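Local atomic coordinates of VAL-1 (Chlorella virus, PDB entry 3GNE), a protein that probably cleaves the polysaccharide alginate by beta-elimination as a family 14 polysaccharide lyase whose mode of action depends on pH. Residues Gly17-Asp22 against Ile73-Glu78; Pro140-Asp143 against Gly148-Phe151. One frame throughout, in Å; residues are numbered along the deposited sequence.

Contact 1: Gly17-Asp22 against Ile73-Glu78; sequences GSWNVD and ITFAWE
Trp19 and Phe75 meet through a single corner of the indole: CH2, the far end of its six-membered ring, lies 4.0 Å from CD1 of Phe75 and equally close to CE1. That carbon sits in the plane of the phenyl ring, at its edge. Taken as whole rings, with centroids 5.8 Å apart and planes inclined at 77°, the pair is an offset edge-to-face stack, with the phenyl edge toward the indole face. The backbones are distant: even the nearest CA atoms, those of Trp19 and Phe75, are 11.8 Å apart. Both rings span the gap with CG anti to the carbonyl carbon (chi1 -85° in Trp19, -77° in Phe75), and the two side chains extend from opposing backbones and overlap just at their ends. A second shell surrounds them and probably helps to fix their positions. The indole NE1 is hydrogen-bonded to Ser5 OG, while Leu7, Ala63, Pro65 and Phe238 pack around the same ring; Phe75 stacks on Phe215 of the other sheet and touches Met240. This is core packing of a beta-sandwich, as in the concanavalin clan, with a short 3-10 turn bringing a tryptophan to the Phe75 side chain of strand 72-80. Chemically, this is a buried aromatic contact held by dispersion and a modest edge-to-face attraction, and the indole's one polar atom finds its partner away from the phenyl ring.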
loop_
_atom_site.group_PDB
_atom_site.type_symbol
_atom_site.label_atom_id
_atom_site.label_comp_id
_atom_site.label_asym_id
_atom_site.label_seq_id
_atom_site.Cartn_x
_atom_site.Cartn_y
_atom_site.Cartn_z
ATOM N N GLY A 17 -16.809 8.728 6.015
ATOM C CA GLY A 17 -16.941 8.952 7.470
ATOM C C GLY A 17 -15.641 9.567 7.992
ATOM O O GLY A 17 -15.072 10.486 7.355
ATOM N N SER A 18 -15.171 9.062 9.124
ATOM C CA SER A 18 -14.020 9.678 9.749
ATOM C C SER A 18 -12.754 9.378 8.960
ATOM O O SER A 18 -11.694 9.932 9.349
ATOM C CB SER A 18 -13.831 9.186 11.174
ATOM O OG SER A 18 -13.528 7.802 11.142
ATOM N N TRP A 19 -12.790 8.548 7.924
ATOM C CA TRP A 19 -11.580 8.346 7.127
ATOM C C TRP A 19 -11.293 9.524 6.192
ATOM O O TRP A 19 -10.141 9.618 5.686
ATOM C CB TRP A 19 -11.668 7.047 6.286
ATOM C CG TRP A 19 -11.222 5.879 7.115
ATOM C CD1 TRP A 19 -11.556 5.608 8.417
ATOM C CD2 TRP A 19 -10.354 4.827 6.707
ATOM N NE1 TRP A 19 -10.938 4.446 8.845
ATOM C CE2 TRP A 19 -10.191 3.953 7.794
ATOM C CE3 TRP A 19 -9.680 4.552 5.497
ATOM C CZ2 TRP A 19 -9.397 2.809 7.724
ATOM C CZ3 TRP A 19 -8.887 3.410 5.437
ATOM C CH2 TRP A 19 -8.742 2.547 6.555
ATOM N N ASN A 20 -12.271 10.396 5.910
ATOM C CA ASN A 20 -12.005 11.537 5.007
ATOM C C ASN A 20 -11.449 11.032 3.662
ATOM O O ASN A 20 -10.377 11.446 3.197
ATOM C CB ASN A 20 -11.063 12.526 5.648
ATOM C CG ASN A 20 -11.479 12.873 7.089
ATOM O OD1 ASN A 20 -10.699 12.724 8.046
ATOM N ND2 ASN A 20 -12.690 13.357 7.178
ATOM N N VAL A 21 -12.215 10.120 3.071
ATOM C CA VAL A 21 -11.806 9.531 1.783
ATOM C C VAL A 21 -12.028 10.525 0.667
ATOM O O VAL A 21 -13.078 11.164 0.613
ATOM C CB VAL A 21 -12.619 8.274 1.504
ATOM C CG1 VAL A 21 -12.379 7.753 0.097
ATOM C CG2 VAL A 21 -12.214 7.175 2.521
ATOM N N ASP A 22 -11.022 10.635 -0.189
ATOM C CA ASP A 22 -11.127 11.562 -1.322
ATOM C C ASP A 22 -10.488 10.878 -2.545
ATOM O O ASP A 22 -9.834 9.828 -2.412
ATOM C CB ASP A 22 -10.428 12.876 -1.001
ATOM C CG ASP A 22 -10.884 14.080 -1.801
ATOM O OD1 ASP A 22 -11.870 14.025 -2.569
ATOM O OD2 ASP A 22 -10.231 15.164 -1.633
ATOM N N ILE A 73 1.895 4.495 12.167
ATOM C CA ILE A 73 0.556 3.997 11.966
ATOM C C ILE A 73 0.606 2.730 11.127
ATOM O O ILE A 73 1.569 2.556 10.346
ATOM C CB ILE A 73 -0.281 5.095 11.257
ATOM C CG1 ILE A 73 -1.778 4.938 11.504
ATOM C CG2 ILE A 73 0.015 5.164 9.760
ATOM C CD1 ILE A 73 -2.186 5.121 12.945
ATOM N N THR A 74 -0.433 1.928 11.255
ATOM C CA THR A 74 -0.578 0.718 10.439
ATOM C C THR A 74 -1.907 0.789 9.698
ATOM O O THR A 74 -2.911 1.266 10.229
ATOM C CB THR A 74 -0.485 -0.489 11.376
ATOM O OG1 THR A 74 0.885 -0.497 11.835
ATOM C CG2 THR A 74 -0.801 -1.782 10.637
ATOM N N PHE A 75 -1.886 0.328 8.447
ATOM C CA PHE A 75 -3.128 0.118 7.723
ATOM C C PHE A 75 -3.223 -1.366 7.378
ATOM O O PHE A 75 -2.189 -2.058 7.182
ATOM C CB PHE A 75 -3.171 0.970 6.432
ATOM C CG PHE A 75 -3.496 2.432 6.816
ATOM C CD1 PHE A 75 -4.818 2.807 6.983
ATOM C CD2 PHE A 75 -2.479 3.351 6.997
ATOM C CE1 PHE A 75 -5.153 4.100 7.389
ATOM C CE2 PHE A 75 -2.770 4.663 7.369
ATOM C CZ PHE A 75 -4.101 5.004 7.494
ATOM N N ALA A 76 -4.449 -1.839 7.336
ATOM C CA ALA A 76 -4.671 -3.283 7.146
ATOM C C ALA A 76 -5.914 -3.485 6.283
ATOM O O ALA A 76 -6.795 -2.613 6.235
ATOM C CB ALA A 76 -4.851 -3.951 8.497
ATOM N N TRP A 77 -5.963 -4.595 5.591
ATOM C CA TRP A 77 -7.114 -4.930 4.739
ATOM C C TRP A 77 -7.061 -6.425 4.486
ATOM O O TRP A 77 -6.044 -7.075 4.810
ATOM C CB TRP A 77 -7.127 -4.176 3.390
ATOM C CG TRP A 77 -5.833 -4.324 2.637
ATOM C CD1 TRP A 77 -5.522 -5.294 1.713
ATOM C CD2 TRP A 77 -4.665 -3.505 2.740
ATOM N NE1 TRP A 77 -4.229 -5.114 1.233
ATOM C CE2 TRP A 77 -3.685 -4.017 1.854
ATOM C CE3 TRP A 77 -4.354 -2.352 3.516
ATOM C CZ2 TRP A 77 -2.413 -3.446 1.701
ATOM C CZ3 TRP A 77 -3.080 -1.793 3.347
ATOM C CH2 TRP A 77 -2.142 -2.323 2.474
ATOM N N GLU A 78 -8.142 -6.943 3.940
ATOM C CA GLU A 78 -8.169 -8.361 3.570
ATOM C C GLU A 78 -8.461 -8.486 2.101
ATOM O O GLU A 78 -9.207 -7.669 1.543
ATOM C CB GLU A 78 -9.265 -9.113 4.365
ATOM C CG GLU A 78 -8.923 -8.975 5.883
ATOM C CD GLU A 78 -10.020 -9.577 6.723
ATOM O OE1 GLU A 78 -10.770 -10.431 6.228
ATOM O OE2 GLU A 78 -10.147 -9.267 7.915
#

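Contact 2: Pro140-Asp143 against Gly148-Phe151; sequences PGLD and GIGF
Three carbons of Ile149 lie against one side of Gly141 O, with CD1 nearest at 3.3 Å and CG1 and CG2 both 3.6 Å from that same oxygen. These are van der Waals contacts; the inverse gamma turn centred on Leu142 places Asp143 N 2.9 Å from Gly141 O. Beyond the turn, Asp143 O lies 3.6 Å from Ile149 CD1. In Ile149, chi1 (-44°) puts CG1 anti to the carbonyl carbon, and chi2 (-57°) then carries CD1 to a place near both carbonyl oxygens, while CG2 meets Gly141 O alone of the two. Leu142 lies aslant to the isoleucine and uses one methyl for two neighbours: its CD1 is 3.8 Å from Ile149 CG1 and 4.2 Å from Phe151 CE2, where the methyl comes to the rim of the phenyl ring, roughly level with it. The result is a small apolar cluster at the protein surface. Leu142 also packs on Ile129, Pro131 and Gln137, and Phe151 on Ile129 and Ile139. Strand 149-151 is one of the two outermost strands of a seven-stranded antiparallel sheet, bonded through its backbone to strand 125-130, and the loop that joins these two strands folds back against them.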
loop_
_atom_site.group_PDB
_atom_site.type_symbol
_atom_site.label_atom_id
_atom_site.label_comp_id
_atom_site.label_asym_id
_atom_site.label_seq_id
_atom_site.Cartn_x
_atom_site.Cartn_y
_atom_site.Cartn_z
ATOM N N PRO A 140 21.454 -0.831 2.336
ATOM C CA PRO A 140 21.983 -0.896 0.982
ATOM C C PRO A 140 20.880 -0.977 -0.056
ATOM O O PRO A 140 19.930 -1.748 0.120
ATOM C CB PRO A 140 22.772 -2.200 0.954
ATOM C CG PRO A 140 23.155 -2.397 2.409
ATOM C CD PRO A 140 21.973 -1.912 3.220
ATOM N N GLY A 141 21.002 -0.169 -1.120
ATOM C CA GLY A 141 20.053 -0.191 -2.211
ATOM C C GLY A 141 18.756 0.567 -1.921
ATOM O O GLY A 141 17.922 0.584 -2.819
ATOM N N LEU A 142 18.628 1.197 -0.731
ATOM C CA LEU A 142 17.435 2.060 -0.513
ATOM C C LEU A 142 17.704 3.421 -1.168
ATOM O O LEU A 142 18.135 4.375 -0.530
ATOM C CB LEU A 142 17.129 2.168 0.955
ATOM C CG LEU A 142 15.818 2.895 1.282
ATOM C CD1 LEU A 142 14.643 2.290 0.514
ATOM C CD2 LEU A 142 15.566 2.852 2.789
ATOM N N ASP A 143 17.514 3.468 -2.482
ATOM C CA ASP A 143 17.983 4.548 -3.326
ATOM C C ASP A 143 16.825 5.271 -4.009
ATOM O O ASP A 143 15.965 4.579 -4.582
ATOM C CB ASP A 143 18.886 4.067 -4.462
ATOM C CG ASP A 143 20.168 3.422 -4.037
ATOM O OD1 ASP A 143 20.510 3.423 -2.846
ATOM O OD2 ASP A 143 20.821 2.864 -4.911
ATOM N N GLY A 148 10.617 1.691 -7.206
ATOM C CA GLY A 148 10.733 1.521 -5.765
ATOM C C GLY A 148 11.639 0.355 -5.415
ATOM O O GLY A 148 12.087 -0.455 -6.251
ATOM N N ILE A 149 11.868 0.247 -4.107
ATOM C CA ILE A 149 12.750 -0.755 -3.531
ATOM C C ILE A 149 11.914 -1.793 -2.769
ATOM O O ILE A 149 11.129 -1.457 -1.871
ATOM C CB ILE A 149 13.769 -0.101 -2.566
ATOM C CG1 ILE A 149 14.383 1.175 -3.132
ATOM C CG2 ILE A 149 14.830 -1.123 -2.174
ATOM C CD1 ILE A 149 15.087 1.048 -4.471
ATOM N N GLY A 150 12.084 -3.061 -3.153
ATOM C CA GLY A 150 11.302 -4.155 -2.531
ATOM C C GLY A 150 12.083 -4.785 -1.396
ATOM O O GLY A 150 13.304 -4.893 -1.470
ATOM N N PHE A 151 11.309 -5.183 -0.376
ATOM C CA PHE A 151 11.857 -5.955 0.749
ATOM C C PHE A 151 10.914 -7.107 1.059
ATOM O O PHE A 151 9.701 -7.010 0.804
ATOM C CB PHE A 151 11.973 -5.094 2.023
ATOM C CG PHE A 151 12.977 -3.944 1.809
ATOM C CD1 PHE A 151 14.300 -4.141 2.176
ATOM C CD2 PHE A 151 12.563 -2.749 1.270
ATOM C CE1 PHE A 151 15.225 -3.144 1.995
ATOM C CE2 PHE A 151 13.481 -1.744 1.085
ATOM C CZ PHE A 151 14.834 -1.922 1.419
#

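How the contacts relate
From the N terminus, contact 1 comes first: residues 17-22, leading into strand 21-25, meet strand 72-80 and close a loop of 50 residues that includes strands 30-34, 37-44 and 59-63. Contact 2 opens only after contact 1 has closed, and spans just four residues late in the connection between strands 125-130 and 149-151. The two are therefore in series, neither nested nor crossed. They lie on opposite sides of the chain's centre, with centres 26 Å apart and nearest atoms about 13 Å apart. Both reach the seven-stranded sheet near its borders: contact 1 joins the turn entering one border strand to the opposing sheet, whereas contact 2 packs a loop against the other border.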